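PDB 3O66: glycine betaine/carnitine/choline ABC transporter from Staphylococcus aureus subsp. aureus Mu50, which probably binds glycine betaine, carnitine or choline as the substrate-binding component of an ABC-type uptake system. Local coordinates for residues D157-E160 and G161-E165; R174-I178 and G179-D183. One frame throughout, in Å; residues are numbered along the deposited sequence.

Contact 1: D157-E160 and G161-E165; sequences DGYE and GFKKE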
loop_
_atom_site.group_PDB
_atom_site.type_symbol
_atom_site.label_atom_id
_atom_site.label_comp_id
_atom_site.label_asym_id
_atom_site.label_seq_id
_atom_site.Cartn_x
_atom_site.Cartn_y
_atom_site.Cartn_z
ATOM N N ASP A 157 17.105 7.514 7.423
ATOM C CA ASP A 157 15.673 7.321 7.687
ATOM C C ASP A 157 15.352 5.954 8.317
ATOM O O ASP A 157 14.232 5.431 8.188
ATOM C CB ASP A 157 14.812 7.633 6.444
ATOM C CG ASP A 157 15.190 6.796 5.222
ATOM O OD1 ASP A 157 14.908 5.577 5.217
ATOM O OD2 ASP A 157 15.743 7.372 4.254
ATOM N N GLY A 158 16.351 5.394 9.003
ATOM C CA GLY A 158 16.202 4.151 9.755
ATOM C C GLY A 158 16.079 4.424 11.249
ATOM O O GLY A 158 15.633 5.501 11.659
ATOM N N TYR A 159 16.487 3.450 12.060
ATOM C CA TYR A 159 16.323 3.526 13.515
ATOM C C TYR A 159 17.028 4.731 14.171
ATOM O O TYR A 159 16.453 5.363 15.064
ATOM C CB TYR A 159 16.738 2.203 14.179
ATOM C CG TYR A 159 16.450 2.131 15.670
ATOM C CD1 TYR A 159 15.184 2.460 16.169
ATOM C CD2 TYR A 159 17.431 1.718 16.579
ATOM C CE1 TYR A 159 14.907 2.405 17.537
ATOM C CE2 TYR A 159 17.153 1.643 17.958
ATOM C CZ TYR A 159 15.881 2.003 18.418
ATOM O OH TYR A 159 15.566 1.950 19.757
ATOM N N GLU A 160 18.251 5.058 13.731
ATOM C CA GLU A 160 18.973 6.198 14.315
ATOM C C GLU A 160 18.203 7.492 14.120
ATOM O O GLU A 160 18.045 8.260 15.060
ATOM C CB GLU A 160 20.420 6.339 13.793
ATOM C CG GLU A 160 21.351 5.196 14.213
ATOM C CD GLU A 160 21.452 5.001 15.738
ATOM O OE1 GLU A 160 21.636 5.997 16.478
ATOM O OE2 GLU A 160 21.350 3.839 16.198
ATOM N N GLY A 161 17.701 7.701 12.904
ATOM C CA GLY A 161 16.908 8.878 12.580
ATOM C C GLY A 161 15.593 8.919 13.336
ATOM O O GLY A 161 15.148 9.986 13.737
ATOM N N PHE A 162 14.974 7.753 13.536
ATOM C CA PHE A 162 13.721 7.661 14.278
ATOM C C PHE A 162 13.912 8.068 15.736
ATOM O O PHE A 162 13.074 8.779 16.292
ATOM C CB PHE A 162 13.121 6.244 14.200
ATOM C CG PHE A 162 12.103 5.960 15.278
ATOM C CD1 PHE A 162 10.749 6.216 15.068
ATOM C CD2 PHE A 162 12.503 5.461 16.521
ATOM C CE1 PHE A 162 9.815 5.979 16.084
ATOM C CE2 PHE A 162 11.575 5.211 17.544
ATOM C CZ PHE A 162 10.235 5.475 17.324
ATOM N N LYS A 163 15.003 7.597 16.347
ATOM C CA LYS A 163 15.333 7.922 17.746
ATOM C C LYS A 163 15.555 9.423 17.926
ATOM O O LYS A 163 15.119 10.004 18.920
ATOM C CB LYS A 163 16.580 7.156 18.224
ATOM C CG LYS A 163 16.367 5.657 18.418
ATOM C CD LYS A 163 17.576 5.000 19.059
ATOM C CE LYS A 163 18.704 4.767 18.073
ATOM N NZ LYS A 163 19.855 4.139 18.771
ATOM N N LYS A 164 16.240 10.035 16.967
ATOM C CA LYS A 164 16.482 11.477 16.979
ATOM C C LYS A 164 15.158 12.260 16.853
ATOM O O LYS A 164 14.865 13.129 17.679
ATOM C CB LYS A 164 17.477 11.851 15.866
ATOM C CG LYS A 164 17.975 13.300 15.899
ATOM C CD LYS A 164 19.285 13.504 15.107
ATOM C CE LYS A 164 19.092 13.383 13.592
ATOM N NZ LYS A 164 20.133 14.171 12.832
ATOM N N GLU A 165 14.369 11.926 15.832
ATOM C CA GLU A 165 13.050 12.523 15.589
ATOM C C GLU A 165 12.071 12.371 16.754
ATOM O O GLU A 165 11.527 13.368 17.255
ATOM C CB GLU A 165 12.419 11.928 14.319
ATOM C CG GLU A 165 11.077 12.555 13.926
ATOM C CD GLU A 165 11.235 13.932 13.296
ATOM O OE1 GLU A 165 11.756 14.007 12.157
ATOM O OE2 GLU A 165 10.841 14.941 13.934
HETATM O O HOH W 1 18.662 6.275 10.450
#

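Contact 2: R174-I178 and G179-D183; sequences RPMQI and GLVYD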
loop_
_atom_site.group_PDB
_atom_site.type_symbol
_atom_site.label_atom_id
_atom_site.label_comp_id
_atom_site.label_asym_id
_atom_site.label_seq_id
_atom_site.Cartn_x
_atom_site.Cartn_y
_atom_site.Cartn_z
ATOM N N ARG A 174 15.099 -5.932 18.039
ATOM C CA ARG A 174 15.299 -7.210 17.391
ATOM C C ARG A 174 15.142 -7.021 15.868
ATOM O O ARG A 174 14.024 -7.034 15.351
ATOM C CB ARG A 174 14.284 -8.231 17.940
ATOM C CG ARG A 174 14.455 -9.597 17.337
ATOM C CD ARG A 174 13.483 -10.616 17.935
ATOM N NE ARG A 174 13.440 -11.795 17.076
ATOM C CZ ARG A 174 12.440 -12.669 17.061
ATOM N NH1 ARG A 174 11.396 -12.523 17.888
ATOM N NH2 ARG A 174 12.484 -13.693 16.220
ATOM N N PRO A 175 16.258 -6.834 15.143
ATOM C CA PRO A 175 16.150 -6.752 13.658
ATOM C C PRO A 175 15.917 -8.140 13.074
ATOM O O PRO A 175 16.633 -9.067 13.428
ATOM C CB PRO A 175 17.512 -6.186 13.217
ATOM C CG PRO A 175 18.191 -5.699 14.505
ATOM C CD PRO A 175 17.620 -6.553 15.623
HETATM N N MSE A 176 14.911 -8.285 12.212
HETATM C CA MSE A 176 14.443 -9.613 11.778
HETATM C C MSE A 176 13.720 -9.522 10.437
HETATM O O MSE A 176 13.624 -8.453 9.874
HETATM C CB MSE A 176 13.493 -10.217 12.828
HETATM C CG MSE A 176 12.306 -9.258 13.179
HETATM SE SE MSE A 176 11.340 -9.821 14.746
HETATM C CE MSE A 176 10.345 -11.297 13.996
ATOM N N GLN A 177 13.209 -10.645 9.937
ATOM C CA GLN A 177 12.381 -10.643 8.725
ATOM C C GLN A 177 11.049 -9.967 8.995
ATOM O O GLN A 177 10.307 -10.381 9.889
ATOM C CB GLN A 177 12.078 -12.069 8.275
ATOM C CG GLN A 177 13.187 -12.788 7.581
ATOM C CD GLN A 177 12.646 -13.871 6.657
ATOM O OE1 GLN A 177 12.007 -14.838 7.110
ATOM N NE2 GLN A 177 12.879 -13.704 5.350
ATOM N N ILE A 178 10.738 -8.950 8.196
ATOM C CA ILE A 178 9.527 -8.158 8.369
ATOM C C ILE A 178 8.283 -9.069 8.365
ATOM O O ILE A 178 7.349 -8.872 9.151
ATOM C CB ILE A 178 9.471 -7.018 7.283
ATOM C CG1 ILE A 178 8.249 -6.126 7.449
ATOM C CG2 ILE A 178 9.450 -7.609 5.899
ATOM C CD1 ILE A 178 8.070 -5.604 8.758
ATOM N N GLY A 179 8.306 -10.085 7.515
ATOM C CA GLY A 179 7.208 -11.060 7.396
ATOM C C GLY A 179 6.838 -11.755 8.703
ATOM O O GLY A 179 5.694 -12.179 8.875
ATOM N N LEU A 180 7.802 -11.843 9.615
ATOM C CA LEU A 180 7.644 -12.532 10.896
ATOM C C LEU A 180 7.278 -11.659 12.122
ATOM O O LEU A 180 7.009 -12.213 13.198
ATOM C CB LEU A 180 8.891 -13.362 11.206
ATOM C CG LEU A 180 9.243 -14.467 10.201
ATOM C CD1 LEU A 180 10.363 -15.368 10.765
ATOM C CD2 LEU A 180 8.005 -15.283 9.872
ATOM N N VAL A 181 7.237 -10.328 11.968
ATOM C CA VAL A 181 6.958 -9.428 13.100
ATOM C C VAL A 181 5.519 -9.538 13.618
ATOM O O VAL A 181 5.290 -9.351 14.823
ATOM C CB VAL A 181 7.347 -7.914 12.819
ATOM C CG1 VAL A 181 8.803 -7.810 12.390
ATOM C CG2 VAL A 181 6.385 -7.238 11.819
ATOM N N TYR A 182 4.567 -9.884 12.735
ATOM C CA TYR A 182 3.141 -9.971 13.115
ATOM C C TYR A 182 2.905 -11.110 14.084
ATOM O O TYR A 182 2.275 -10.905 15.129
ATOM C CB TYR A 182 2.211 -10.074 11.899
ATOM C CG TYR A 182 2.635 -9.093 10.843
ATOM C CD1 TYR A 182 2.323 -7.722 10.963
ATOM C CD2 TYR A 182 3.416 -9.524 9.764
ATOM C CE1 TYR A 182 2.752 -6.810 10.013
ATOM C CE2 TYR A 182 3.846 -8.625 8.796
ATOM C CZ TYR A 182 3.527 -7.283 8.918
ATOM O OH TYR A 182 4.017 -6.449 7.925
ATOM N N ASP A 183 3.431 -12.284 13.764
ATOM C CA ASP A 183 3.309 -13.429 14.661
ATOM C C ASP A 183 4.145 -13.261 15.939
ATOM O O ASP A 183 3.725 -13.685 17.015
ATOM C CB ASP A 183 3.660 -14.713 13.920
ATOM C CG ASP A 183 2.638 -15.062 12.859
ATOM O OD1 ASP A 183 1.430 -15.039 13.158
ATOM O OD2 ASP A 183 3.031 -15.348 11.716
#

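Contact 1: D157-E160 and G161-E165
Tyr159 turns its ring along the helix toward Lys163 because its CG stands trans to the backbone N (chi1 -173°). On the lysine, a first torsion that sets CG near the backbone N (chi1 -71°) and an extended chi2 carry CG and CD over one face of the phenol, and the bend at chi3 (-78°) turns CE along that face and NZ to Glu160. Lys163 CD sits 3.8 Å from the centroid of the Tyr159 ring, a CH-pi contact displaced toward the rim, and Lys163 CE packs 3.5 Å from Tyr159 CE2. The glutamate chain folds at chi2 and lies alongside the lysine, pointing the same way. The salt bridge joins Lys163 NZ to Glu160 OE2 at 3.0 Å and reaches the oxygen from above the carboxylate plane. Lys163 is thus held twice, by its methylenes on Tyr159 and by its charge on Glu160. On the buried side, Tyr159 CE1 meets Phe162 CD2 at 4.0 Å, the two side chains slanting past each other. Phe162 goes on to meet the rings of Phe118 and Tyr166, and the Tyr159 hydroxyl is hydrogen-bonded to Phe170 N, which fixes the far end of the ring.

Beneath the side chains the backbone winds regularly. Phe162 N donates to Gly158 O at 3.0 Å, Lys163 N to Tyr159 O at 3.0 Å, and Lys164 N to Glu160 O. At the start, one water accepts from Gly158 N and from Gly161 N, the latter at 3.0 Å. With Gly158 as N-cap, this is the opening turn of an amphipathic helix, aromatic residues toward the protein and an i to i+3 Glu-Lys pair on its outer flank, in the beta-alpha-beta crossover between parallel strands 144-148 and 172-176.

Contact 2: R174-I178 and G179-D183
Gln177 O takes the shortest polar bond here, from Leu180 N at 2.9 Å, and Ile178 O receives Val181 N at 3.2 Å. Both donors stand well above the plane of the carbonyl they meet, by 49° and 59°, the geometry of a tight i to i+3 turn. Around Ile178 O the side chains close in as well: Val181 CG2 comes to 3.3 Å from it, and Tyr182 CE2 approaches the same oxygen at 3.5 Å.

Apolar contacts link strand end and helix start. Met176, present as selenomethionine, has its CG flanked by both backbone N and C (chi1 54°), which sends the chain across to the new helix. There Met176 CG rests 3.9 Å from Val181 CG1, and the terminal CE touches Leu180 CB at 3.8 Å. The other branch of the valine, CG2, meets Ile178 CD1 at 3.9 Å and also covers the centre of one face of the Tyr182 ring. Beyond the turn, Ile178 packs on Tyr196 and Val181 on Ala193, both of strand 192-196, while Tyr182 OH bonds to Tyr196 N.

Strand 172-176 thus passes into helix 181-186 through a turn tied by main-chain N-H...O=C bonds that do not depend on side-chain polarity, while the apolar side chains, Val181 touching Met176 through CG1 and Ile178 through CG2, set how the helix start packs on the strand end.

Contacts 1 and 2 follow one another along the chain: helix 159-166, which holds contact 1, leads on to strand 172-176, whose end opens contact 2. Their centres are 19 Å apart and their nearest atoms about 8 Å, so they do not touch. Strand 172-176 is the edge strand, within this chain, of a mixed sheet, next to 144-148, so the two helices are joined through that edge, in one lobe of a periplasmic-binding-protein-type fold. An acetate lies about 5 Å from the side chain of Tyr182 in contact 2; it is probably a crystallisation additive, so no substrate site is inferred from it.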